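Local coordinates for urocanate hydratase (Paenibacillus sp. Soil724D2, PDB 7NED), which probably adds water to thiourocanate in bacterial ergothioneine breakdown, as a urocanase-family lyase that binds NAD+ and urocanate, at residues L360-A365 / G422-P427; E368-A373 / T409-A414; I4-G9 / E394-R399. All blocks are in the same frame, centred on the assembly; numbering follows the deposited sequence.

Contact 1. Residues L360-A365 / G422-P427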
ATOM      1  N   LEU A 360     -23.859  14.863  24.662  1.00 19.35           N
ATOM      2  CA  LEU A 360     -24.847  14.179  23.833  1.00 21.25           C
ATOM      3  C   LEU A 360     -25.746  15.166  23.097  1.00 21.88           C
ATOM      4  O   LEU A 360     -26.258  14.860  22.008  1.00 19.68           O
ATOM      5  CB  LEU A 360     -25.664  13.237  24.719  1.00 23.19           C
ATOM      6  CG  LEU A 360     -26.848  12.515  24.077  1.00 25.18           C
ATOM      7  CD1 LEU A 360     -26.300  11.571  22.962  1.00 22.97           C
ATOM      8  CD2 LEU A 360     -27.535  11.742  25.167  1.00 21.89           C
ATOM      9  N   SER A 361     -25.963  16.352  23.678  1.00 21.02           N
ATOM     10  CA  SER A 361     -26.804  17.344  23.013  1.00 23.17           C
ATOM     11  C   SER A 361     -26.243  17.710  21.653  1.00 17.88           C
ATOM     12  O   SER A 361     -27.001  18.067  20.733  1.00 17.98           O
ATOM     13  CB  SER A 361     -26.946  18.598  23.878  1.00 17.08           C
ATOM     14  OG  SER A 361     -25.696  19.170  24.212  1.00 21.03           O
ATOM     15  N   ASP A 362     -24.921  17.626  21.505  1.00 19.47           N
ATOM     16  CA  ASP A 362     -24.312  17.891  20.197  1.00 20.00           C
ATOM     17  C   ASP A 362     -24.768  16.863  19.166  1.00 20.29           C
ATOM     18  O   ASP A 362     -25.210  17.219  18.065  1.00 17.75           O
ATOM     19  CB  ASP A 362     -22.788  17.888  20.310  1.00 19.31           C
ATOM     20  CG  ASP A 362     -22.231  19.181  20.883  1.00 21.63           C
ATOM     21  OD1 ASP A 362     -23.017  20.128  21.123  1.00 19.76           O
ATOM     22  OD2 ASP A 362     -20.986  19.245  21.093  1.00 22.19           O
ATOM     23  N   ILE A 363     -24.703  15.575  19.518  1.00 20.16           N
ATOM     24  CA  ILE A 363     -25.212  14.550  18.607  1.00 18.83           C
ATOM     25  C   ILE A 363     -26.683  14.805  18.315  1.00 19.23           C
ATOM     26  O   ILE A 363     -27.118  14.748  17.162  1.00 16.59           O
ATOM     27  CB  ILE A 363     -24.972  13.139  19.195  1.00 21.39           C
ATOM     28  CG1 ILE A 363     -23.468  12.868  19.304  1.00 16.33           C
ATOM     29  CG2 ILE A 363     -25.664  12.025  18.350  1.00 14.10           C
ATOM     30  CD1 ILE A 363     -22.694  12.908  17.948  1.00 16.12           C
ATOM     31  N   HIS A 364     -27.475  15.137  19.351  1.00 18.97           N
ATOM     32  CA  HIS A 364     -28.913  15.294  19.128  1.00 19.11           C
ATOM     33  C   HIS A 364     -29.216  16.485  18.225  1.00 19.34           C
ATOM     34  O   HIS A 364     -30.144  16.431  17.405  1.00 18.18           O
ATOM     35  CB  HIS A 364     -29.641  15.409  20.470  1.00 21.67           C
ATOM     36  CG  HIS A 364     -29.745  14.099  21.193  1.00 24.35           C
ATOM     37  ND1 HIS A 364     -30.117  13.996  22.520  1.00 28.84           N
ATOM     38  CD2 HIS A 364     -29.548  12.827  20.761  1.00 24.59           C
ATOM     39  CE1 HIS A 364     -30.136  12.723  22.874  1.00 25.05           C
ATOM     40  NE2 HIS A 364     -29.794  11.991  21.827  1.00 22.33           N
ATOM     41  N   ALA A 365     -28.443  17.561  18.342  1.00 17.33           N
ATOM     42  CA  ALA A 365     -28.621  18.678  17.417  1.00 19.11           C
ATOM     43  C   ALA A 365     -28.314  18.263  15.975  1.00 20.20           C
ATOM     44  O   ALA A 365     -28.995  18.707  15.032  1.00 19.52           O
ATOM     45  CB  ALA A 365     -27.737  19.864  17.839  1.00 19.54           C
ATOM     46  N   GLY A 422     -21.688  28.299  17.235  1.00 22.56           N
ATOM     47  CA  GLY A 422     -22.032  27.920  18.590  1.00 21.89           C
ATOM     48  C   GLY A 422     -23.320  27.134  18.725  1.00 24.83           C
ATOM     49  O   GLY A 422     -23.865  27.038  19.825  1.00 27.65           O
ATOM     50  N   LYS A 423     -23.845  26.579  17.647  1.00 22.57           N
ATOM     51  CA  LYS A 423     -24.980  25.682  17.790  1.00 23.06           C
ATOM     52  C   LYS A 423     -24.574  24.304  18.283  1.00 21.67           C
ATOM     53  O   LYS A 423     -25.445  23.522  18.667  1.00 26.04           O
ATOM     54  CB  LYS A 423     -25.754  25.552  16.482  1.00 26.06           C
ATOM     55  CG  LYS A 423     -26.436  26.835  16.035  1.00 27.27           C
ATOM     56  CD  LYS A 423     -27.222  26.592  14.767  1.00 30.56           C
ATOM     57  CE  LYS A 423     -27.786  27.871  14.217  1.00 35.33           C
ATOM     58  NZ  LYS A 423     -28.541  27.543  12.983  1.00 39.71           N
ATOM     59  N   LEU A 424     -23.285  23.989  18.259  1.00 20.25           N
ATOM     60  CA  LEU A 424     -22.721  22.819  18.912  1.00 25.25           C
ATOM     61  C   LEU A 424     -21.713  23.322  19.933  1.00 22.74           C
ATOM     62  O   LEU A 424     -21.086  24.355  19.727  1.00 24.91           O
ATOM     63  CB  LEU A 424     -22.035  21.881  17.887  1.00 18.21           C
ATOM     64  CG  LEU A 424     -22.996  21.368  16.812  1.00 20.06           C
ATOM     65  CD1 LEU A 424     -22.282  20.748  15.591  1.00 16.67           C
ATOM     66  CD2 LEU A 424     -23.931  20.374  17.422  1.00 15.15           C
ATOM     67  N   GLN A 425     -21.538  22.576  21.018  1.00 22.15           N
ATOM     68  CA  GLN A 425     -20.701  23.047  22.113  1.00 19.69           C
ATOM     69  C   GLN A 425     -19.232  23.002  21.754  1.00 24.47           C
ATOM     70  O   GLN A 425     -18.436  23.782  22.289  1.00 23.40           O
ATOM     71  CB  GLN A 425     -20.912  22.184  23.355  1.00 21.24           C
ATOM     72  CG  GLN A 425     -22.319  22.172  23.863  1.00 29.36           C
ATOM     73  CD  GLN A 425     -22.546  23.048  25.073  1.00 34.47           C
ATOM     74  OE1 GLN A 425     -21.699  23.866  25.449  1.00 37.50           O
ATOM     75  NE2 GLN A 425     -23.713  22.884  25.683  1.00 33.44           N
ATOM     76  N   GLY A 426     -18.843  22.057  20.913  1.00 21.54           N
ATOM     77  CA  GLY A 426     -17.452  21.836  20.614  1.00 19.51           C
ATOM     78  C   GLY A 426     -17.313  21.196  19.256  1.00 18.89           C
ATOM     79  O   GLY A 426     -18.301  20.831  18.605  1.00 18.61           O
ATOM     80  N   PRO A 427     -16.074  21.012  18.813  1.00 17.62           N
ATOM     81  CA  PRO A 427     -15.844  20.464  17.474  1.00 15.52           C
ATOM     82  C   PRO A 427     -16.346  19.039  17.316  1.00 15.46           C
ATOM     83  O   PRO A 427     -16.566  18.302  18.278  1.00 16.32           O
ATOM     84  CB  PRO A 427     -14.313  20.525  17.320  1.00 14.99           C
ATOM     85  CG  PRO A 427     -13.911  21.633  18.259  1.00 20.98           C
ATOM     86  CD  PRO A 427     -14.830  21.452  19.453  1.00 17.95           C
TER
HETATM   87  O   HOH W   1     -24.742  20.503  26.474  1.00 32.80           O
HETATM   88  O   HOH W   2     -18.574  18.124  20.300  1.00 18.94           O

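Contact 2. Residues E368-A373 / T409-A414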
ATOM      1  N   GLU A 368     -31.209  16.232  14.666  1.00 22.06           N
ATOM      2  CA  GLU A 368     -32.311  17.077  14.257  1.00 22.93           C
ATOM      3  C   GLU A 368     -32.027  17.767  12.919  1.00 23.46           C
ATOM      4  O   GLU A 368     -32.892  17.905  12.112  1.00 20.90           O
ATOM      5  CB  GLU A 368     -32.713  18.043  15.344  1.00 20.37           C
ATOM      6  CG  GLU A 368     -33.466  17.388  16.467  1.00 32.87           C
ATOM      7  CD  GLU A 368     -34.831  16.809  16.063  1.00 41.97           C
ATOM      8  OE1 GLU A 368     -35.450  17.234  15.102  1.00 45.18           O
ATOM      9  OE2 GLU A 368     -35.324  15.918  16.715  1.00 50.09           O
ATOM     10  N   PHE A 369     -30.789  18.164  12.714  1.00 20.82           N
ATOM     11  CA  PHE A 369     -30.418  18.735  11.458  1.00 19.44           C
ATOM     12  C   PHE A 369     -30.637  17.754  10.323  1.00 20.86           C
ATOM     13  O   PHE A 369     -31.159  18.113   9.331  1.00 19.76           O
ATOM     14  CB  PHE A 369     -28.993  19.180  11.436  1.00 19.17           C
ATOM     15  CG  PHE A 369     -28.534  19.537  10.076  1.00 24.07           C
ATOM     16  CD1 PHE A 369     -28.853  20.744   9.531  1.00 22.50           C
ATOM     17  CD2 PHE A 369     -27.831  18.645   9.320  1.00 23.55           C
ATOM     18  CE1 PHE A 369     -28.480  21.064   8.253  1.00 25.20           C
ATOM     19  CE2 PHE A 369     -27.444  18.968   8.038  1.00 22.18           C
ATOM     20  CZ  PHE A 369     -27.766  20.173   7.516  1.00 23.16           C
ATOM     21  N   ILE A 370     -30.271  16.510  10.516  1.00 17.72           N
ATOM     22  CA  ILE A 370     -30.411  15.543   9.435  1.00 19.59           C
ATOM     23  C   ILE A 370     -31.880  15.326   9.072  1.00 22.00           C
ATOM     24  O   ILE A 370     -32.247  15.277   7.889  1.00 19.96           O
ATOM     25  CB  ILE A 370     -29.710  14.228   9.824  1.00 20.86           C
ATOM     26  CG1 ILE A 370     -28.172  14.445   9.893  1.00 20.71           C
ATOM     27  CG2 ILE A 370     -30.056  13.171   8.824  1.00 17.98           C
ATOM     28  CD1 ILE A 370     -27.344  13.226  10.453  1.00 15.65           C
ATOM     29  N   LEU A 371     -32.724  15.191  10.063  1.00 20.51           N
ATOM     30  CA  LEU A 371     -34.142  14.998   9.823  1.00 21.64           C
ATOM     31  C   LEU A 371     -34.782  16.155   9.009  1.00 23.90           C
ATOM     32  O   LEU A 371     -35.651  15.929   8.225  1.00 26.95           O
ATOM     33  CB  LEU A 371     -34.837  14.790  11.141  1.00 21.27           C
ATOM     34  CG  LEU A 371     -34.381  13.564  11.886  1.00 24.75           C
ATOM     35  CD1 LEU A 371     -35.033  13.491  13.255  1.00 26.73           C
ATOM     36  CD2 LEU A 371     -34.528  12.277  11.077  1.00 22.67           C
ATOM     37  N   GLU A 372     -34.277  17.360   9.180  1.00 19.65           N
ATOM     38  CA  GLU A 372     -34.762  18.519   8.496  1.00 21.75           C
ATOM     39  C   GLU A 372     -34.134  18.704   7.124  1.00 27.84           C
ATOM     40  O   GLU A 372     -34.789  19.047   6.213  1.00 27.87           O
ATOM     41  CB  GLU A 372     -34.502  19.803   9.276  1.00 21.55           C
ATOM     42  CG  GLU A 372     -34.901  19.844  10.736  1.00 36.91           C
ATOM     43  CD  GLU A 372     -34.170  20.917  11.594  1.00 44.75           C
ATOM     44  OE1 GLU A 372     -33.115  21.450  11.214  1.00 42.83           O
ATOM     45  OE2 GLU A 372     -34.637  21.234  12.693  1.00 43.86           O
ATOM     46  N   ALA A 373     -32.840  18.509   7.023  1.00 23.61           N
ATOM     47  CA  ALA A 373     -32.128  18.751   5.805  1.00 22.20           C
ATOM     48  C   ALA A 373     -32.083  17.617   4.797  1.00 22.42           C
ATOM     49  O   ALA A 373     -31.792  17.875   3.680  1.00 24.99           O
ATOM     50  CB  ALA A 373     -30.734  19.262   6.108  1.00 21.63           C
ATOM     51  N   THR A 409     -20.567  15.447   2.298  1.00 19.08           N
ATOM     52  CA  THR A 409     -20.036  16.804   2.270  1.00 18.44           C
ATOM     53  C   THR A 409     -21.055  17.795   2.824  1.00 17.35           C
ATOM     54  O   THR A 409     -20.719  18.661   3.637  1.00 16.85           O
ATOM     55  CB  THR A 409     -19.671  17.153   0.827  1.00 17.73           C
ATOM     56  OG1 THR A 409     -18.705  16.201   0.353  1.00 18.17           O
ATOM     57  CG2 THR A 409     -19.124  18.587   0.715  1.00 17.56           C
ATOM     58  N   LYS A 410     -22.299  17.693   2.356  1.00 17.47           N
ATOM     59  CA  LYS A 410     -23.390  18.539   2.849  1.00 17.05           C
ATOM     60  C   LYS A 410     -23.497  18.485   4.373  1.00 19.73           C
ATOM     61  O   LYS A 410     -23.566  19.522   5.052  1.00 21.05           O
ATOM     62  CB  LYS A 410     -24.697  18.087   2.189  1.00 18.79           C
ATOM     63  CG  LYS A 410     -25.931  18.760   2.749  1.00 19.71           C
ATOM     64  CD  LYS A 410     -27.122  18.469   1.881  1.00 24.10           C
ATOM     65  CE  LYS A 410     -28.397  19.024   2.543  1.00 26.95           C
ATOM     66  NZ  LYS A 410     -29.581  18.514   1.773  1.00 35.39           N
ATOM     67  N   LEU A 411     -23.552  17.277   4.929  1.00 19.52           N
ATOM     68  CA  LEU A 411     -23.628  17.145   6.382  1.00 17.89           C
ATOM     69  C   LEU A 411     -22.431  17.808   7.061  1.00 18.15           C
ATOM     70  O   LEU A 411     -22.582  18.583   8.008  1.00 17.02           O
ATOM     71  CB  LEU A 411     -23.697  15.670   6.748  1.00 15.12           C
ATOM     72  CG  LEU A 411     -23.699  15.418   8.245  1.00 18.59           C
ATOM     73  CD1 LEU A 411     -24.937  16.087   8.946  1.00 17.47           C
ATOM     74  CD2 LEU A 411     -23.744  13.926   8.425  1.00 18.53           C
ATOM     75  N   ALA A 412     -21.220  17.478   6.613  1.00 15.67           N
ATOM     76  CA  ALA A 412     -20.040  17.952   7.325  1.00 17.09           C
ATOM     77  C   ALA A 412     -19.920  19.474   7.250  1.00 18.78           C
ATOM     78  O   ALA A 412     -19.516  20.118   8.232  1.00 15.19           O
ATOM     79  CB  ALA A 412     -18.776  17.275   6.767  1.00 15.63           C
ATOM     80  N   LEU A 413     -20.269  20.067   6.101  1.00 17.65           N
ATOM     81  CA  LEU A 413     -20.239  21.530   6.009  1.00 19.30           C
ATOM     82  C   LEU A 413     -21.278  22.180   6.941  1.00 19.49           C
ATOM     83  O   LEU A 413     -20.978  23.169   7.618  1.00 19.66           O
ATOM     84  CB  LEU A 413     -20.472  21.976   4.561  1.00 16.22           C
ATOM     85  CG  LEU A 413     -19.282  21.727   3.620  1.00 20.35           C
ATOM     86  CD1 LEU A 413     -19.680  22.146   2.205  1.00 21.33           C
ATOM     87  CD2 LEU A 413     -18.003  22.412   4.076  1.00 18.40           C
ATOM     88  N   ALA A 414     -22.513  21.661   6.961  1.00 17.93           N
ATOM     89  CA  ALA A 414     -23.523  22.181   7.898  1.00 17.66           C
ATOM     90  C   ALA A 414     -23.031  22.074   9.334  1.00 18.56           C
ATOM     91  O   ALA A 414     -23.128  23.042  10.100  1.00 19.02           O
ATOM     92  CB  ALA A 414     -24.858  21.446   7.730  1.00 16.12           C
TER

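Contact 3. Residues I4-G9 / E394-R399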
ATOM      1  N   ILE A   4      -8.623   4.293  31.012  1.00 26.13           N
ATOM      2  CA  ILE A   4      -8.458   5.495  30.212  1.00 23.00           C
ATOM      3  C   ILE A   4      -9.811   5.915  29.677  1.00 23.86           C
ATOM      4  O   ILE A   4     -10.599   5.080  29.199  1.00 21.16           O
ATOM      5  CB  ILE A   4      -7.474   5.254  29.056  1.00 24.17           C
ATOM      6  CG1 ILE A   4      -6.043   5.148  29.593  1.00 28.46           C
ATOM      7  CG2 ILE A   4      -7.597   6.364  28.029  1.00 21.24           C
ATOM      8  CD1 ILE A   4      -5.116   4.335  28.680  1.00 25.55           C
ATOM      9  N   THR A   5     -10.083   7.208  29.740  1.00 21.49           N
ATOM     10  CA  THR A   5     -11.283   7.773  29.136  1.00 22.83           C
ATOM     11  C   THR A   5     -10.898   9.016  28.357  1.00 21.88           C
ATOM     12  O   THR A   5      -9.886   9.670  28.654  1.00 20.96           O
ATOM     13  CB  THR A   5     -12.342   8.151  30.196  1.00 22.22           C
ATOM     14  OG1 THR A   5     -11.749   9.067  31.129  1.00 24.38           O
ATOM     15  CG2 THR A   5     -12.854   6.907  30.916  1.00 22.98           C
ATOM     16  N   ALA A   6     -11.698   9.334  27.346  1.00 17.50           N
ATOM     17  CA  ALA A   6     -11.477  10.564  26.611  1.00 18.09           C
ATOM     18  C   ALA A   6     -11.760  11.771  27.490  1.00 20.42           C
ATOM     19  O   ALA A   6     -12.748  11.806  28.246  1.00 18.58           O
ATOM     20  CB  ALA A   6     -12.374  10.613  25.365  1.00 19.16           C
ATOM     21  N   ALA A   7     -10.911  12.787  27.352  1.00 20.60           N
ATOM     22  CA  ALA A   7     -11.199  14.076  27.953  1.00 19.91           C
ATOM     23  C   ALA A   7     -12.551  14.588  27.467  1.00 20.33           C
ATOM     24  O   ALA A   7     -12.873  14.511  26.284  1.00 22.05           O
ATOM     25  CB  ALA A   7     -10.090  15.082  27.610  1.00 21.60           C
ATOM     26  N   ARG A   8     -13.345  15.101  28.397  1.00 20.76           N
ATOM     27  CA  ARG A   8     -14.597  15.787  28.113  1.00 22.57           C
ATOM     28  C   ARG A   8     -14.406  17.275  28.329  1.00 24.93           C
ATOM     29  O   ARG A   8     -13.539  17.688  29.109  1.00 23.36           O
ATOM     30  CB  ARG A   8     -15.713  15.329  29.057  1.00 22.64           C
ATOM     31  CG  ARG A   8     -16.609  14.276  28.505  1.00 30.06           C
ATOM     32  CD  ARG A   8     -15.836  13.050  28.262  1.00 23.48           C
ATOM     33  NE  ARG A   8     -16.736  11.924  28.061  1.00 24.72           N
ATOM     34  CZ  ARG A   8     -16.333  10.675  27.868  1.00 22.82           C
ATOM     35  NH1 ARG A   8     -15.043  10.397  27.858  1.00 18.36           N
ATOM     36  NH2 ARG A   8     -17.230   9.698  27.751  1.00 24.26           N
ATOM     37  N   GLY A   9     -15.264  18.066  27.686  1.00 18.43           N
ATOM     38  CA  GLY A   9     -15.269  19.501  27.879  1.00 19.91           C
ATOM     39  C   GLY A   9     -14.415  20.229  26.859  1.00 23.58           C
ATOM     40  O   GLY A   9     -14.028  19.700  25.810  1.00 21.82           O
ATOM     41  N   GLU A 394     -21.857   5.391  24.058  1.00 21.29           N
ATOM     42  CA  GLU A 394     -20.708   4.568  24.327  1.00 25.85           C
ATOM     43  C   GLU A 394     -19.463   5.433  24.159  1.00 23.04           C
ATOM     44  O   GLU A 394     -19.133   5.813  23.092  1.00 21.74           O
ATOM     45  CB  GLU A 394     -20.686   3.367  23.410  1.00 24.53           C
ATOM     46  N   GLY A 395     -18.799   5.726  25.257  1.00 22.04           N
ATOM     47  CA  GLY A 395     -17.668   6.612  25.247  1.00 23.30           C
ATOM     48  C   GLY A 395     -18.158   7.997  24.873  1.00 21.78           C
ATOM     49  O   GLY A 395     -19.168   8.416  25.301  1.00 19.35           O
ATOM     50  N   LEU A 396     -17.422   8.692  24.039  1.00 18.14           N
ATOM     51  CA  LEU A 396     -17.894   9.974  23.558  1.00 18.07           C
ATOM     52  C   LEU A 396     -19.188   9.784  22.774  1.00 18.31           C
ATOM     53  O   LEU A 396     -19.298   8.830  22.007  1.00 15.69           O
ATOM     54  CB  LEU A 396     -16.844  10.628  22.651  1.00 14.65           C
ATOM     55  CG  LEU A 396     -15.572  11.064  23.366  1.00 14.32           C
ATOM     56  CD1 LEU A 396     -14.590  11.633  22.358  1.00 16.91           C
ATOM     57  CD2 LEU A 396     -15.943  12.121  24.421  1.00 20.34           C
ATOM     58  N   PRO A 397     -20.190  10.649  22.960  1.00 18.01           N
ATOM     59  CA  PRO A 397     -21.389  10.565  22.112  1.00 14.55           C
ATOM     60  C   PRO A 397     -20.995  10.559  20.646  1.00 19.85           C
ATOM     61  O   PRO A 397     -20.155  11.353  20.222  1.00 14.98           O
ATOM     62  CB  PRO A 397     -22.177  11.826  22.481  1.00 17.74           C
ATOM     63  CG  PRO A 397     -21.705  12.140  23.916  1.00 21.06           C
ATOM     64  CD  PRO A 397     -20.252  11.777  23.919  1.00 16.01           C
ATOM     65  N   ALA A 398     -21.609   9.661  19.869  1.00 16.55           N
ATOM     66  CA  ALA A 398     -21.265   9.512  18.457  1.00 14.90           C
ATOM     67  C   ALA A 398     -22.499   9.030  17.703  1.00 18.26           C
ATOM     68  O   ALA A 398     -23.456   8.529  18.301  1.00 16.34           O
ATOM     69  CB  ALA A 398     -20.101   8.527  18.270  1.00 14.57           C
ATOM     70  N   ARG A 399     -22.433   9.113  16.372  1.00 16.37           N
ATOM     71  CA  ARG A 399     -23.538   8.681  15.534  1.00 14.61           C
ATOM     72  C   ARG A 399     -22.996   8.020  14.280  1.00 17.02           C
ATOM     73  O   ARG A 399     -22.004   8.493  13.710  1.00 16.01           O
ATOM     74  CB  ARG A 399     -24.450   9.868  15.161  1.00 14.52           C
ATOM     75  CG  ARG A 399     -25.644   9.516  14.251  1.00 15.87           C
ATOM     76  CD  ARG A 399     -26.684   8.589  14.945  1.00 15.17           C
ATOM     77  NE  ARG A 399     -27.416   9.256  16.018  1.00 14.60           N
ATOM     78  CZ  ARG A 399     -27.541   8.804  17.264  1.00 17.05           C
ATOM     79  NH1 ARG A 399     -26.967   7.662  17.661  1.00 18.11           N
ATOM     80  NH2 ARG A 399     -28.199   9.546  18.136  1.00 17.67           N
TER
HETATM   81  O   HOH W   3     -19.989   8.611  27.806  1.00 29.79           O

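Contact 1. Residues L360-A365 / G422-P427
Asp362, in the first turns of helix 360-373, takes the backbone of the loop 422-427 with its carboxylate. Gln425 N donates a hydrogen bond to Asp362 OD1 at 2.9 Å. The bond is almost straight (172° at the hydrogen) and arrives on the syn side, somewhat out of the carboxylate plane. Because CG of Asp362 lies beside its own backbone N and anti to the carbonyl carbon (chi1 -79°), the side chain reaches across to the loop although its CB does not point there. Its other oxygen, OD2, accepts from Ser357 OG, so both oxygens of this buried group are engaged; a water within reach of Asp362 OD2 and Pro427 O probably shares its protons among its acceptors. Leu424 packs beside the aspartate: its CD2 sits 3.5 Å from Asp362 O and 3.9 Å from Ala365 CB, one methyl laid against the helix backbone and the next turn. Gln425 crosses the aspartate, Gln425 CG 3.5 Å from Asp362 OD1, while a second water, hydrogen-bonded to Ser361 OG, accepts a weak bond from Gln425 NE2. Were Asp362 replaced by an alanine, the Gln425 amide and the Ser357 hydroxyl would probably lose their acceptor and the loop be likely to shift. Both segments belong to the urocanase C-terminal domain region. Leu424 also packs on Val415, Met418 and Val419 of helix 407-420, whereas Asp362 touches Ala355 of strand 351-355, so the contact ties the start of one helix to the connection between helix 407-420 and strand 428-441 of the mixed sheet.

Contact 2. Residues E368-A373 / T409-A414
Leu411 CD1 meets the ring of Phe369 at its edge, near the plane, 3.9 Å from Phe369 CD2, where helices 360-373 and 407-420 pack together. Over one face of the ring, off-centre and 3.4 Å from its plane, lies Ala373 CB of the same helix, one turn on. With CG anti to the backbone N (chi1 169°), Phe369 carries its ring into the interface between the helices, where the CD2 edge finds Leu411. Leu411 CD1 also touches Ile370 CG1 at 3.7 Å, so a single methyl rests against two consecutive side chains of helix 360-373. The two helical segments run at 129° to each other, their axes 11.3 Å apart at closest approach. That separation is bridged by side chains: the nearest CA atoms, those of Ile370 and Leu411, are 7.6 Å apart. On the more exposed flank the extended chain of Lys410 carries NZ to Ala373 O, a hydrogen bond of 3.0 Å with the donor tilted 33° from the carbonyl plane. Lys410 also makes a cation-pi contact with Phe374, and Leu411 continues inward onto Phe351 and Trp353 of strand 351-355. The chemistry is therefore divided: aliphatic and aromatic carbons join the helices, while the ammonium group supplies a donor to a carbonyl in the last turn of helix 360-373, where its positive charge probably also complements the helix dipole.

Contact 3. Residues I4-G9 / E394-R399
The N-terminal segment 4-9, a loop leading toward helix 17-31, meets the turn that enters strand 398-400, the outermost strand of the mixed eight-stranded sheet within this chain; the two belong to the N-terminal and C-terminal urocanase family regions. Leu396 is the hub. Its CG lies 3.8 Å from Ala6 CB, while its CD2 rests 3.6 Å over one face of the Arg8 guanidinium, nearer the margin than the middle. The two side chains run alongside each other, pointing opposite ways, and the arginine chain, bent at chi2 (64°), folds back toward its own segment. There Arg8 NH1 donates to Ala6 O at 2.7 Å, with that oxygen in the guanidinium plane, and also forms a salt bridge with Glu31. Helix 17-31 holds both sides of the joint: Glu31 accepts from Ala6 N as well, and Asn28 accepts from Leu396 N. Val354 of strand 351-355 packs against Leu396 in turn. Between Arg8 and Gly395 the direct approach is poorly angled, and a water takes over: it lies in the guanidinium plane, accepts from Arg8 NH2 at 3.0 Å and donates to Gly395 O at 2.6 Å.

All three contacts are partly buried, each pairing an inner side with an outer one: Asp362 and Leu424, Ile370 and Leu411, Ala6 and Leu396 are buried, whereas Gln425, Lys410 and Arg8 are exposed. Contacts 1 and 2 share helix 360-373, one near its start and the other at its end, and bring it against helix 407-420 or the loop that follows, their centres about 13 Å apart. Contact 3 instead joins the N-terminal segment to the C-terminal region, yet it touches contact 1, where Ile363 packs on Pro397 and Ala398. A buried carboxylate binds backbone in contact 1, hydrocarbon packing edged by one lysine bond serves contact 2, and contact 3 sets a leucine methyl on a charged guanidinium face beside a water bridge.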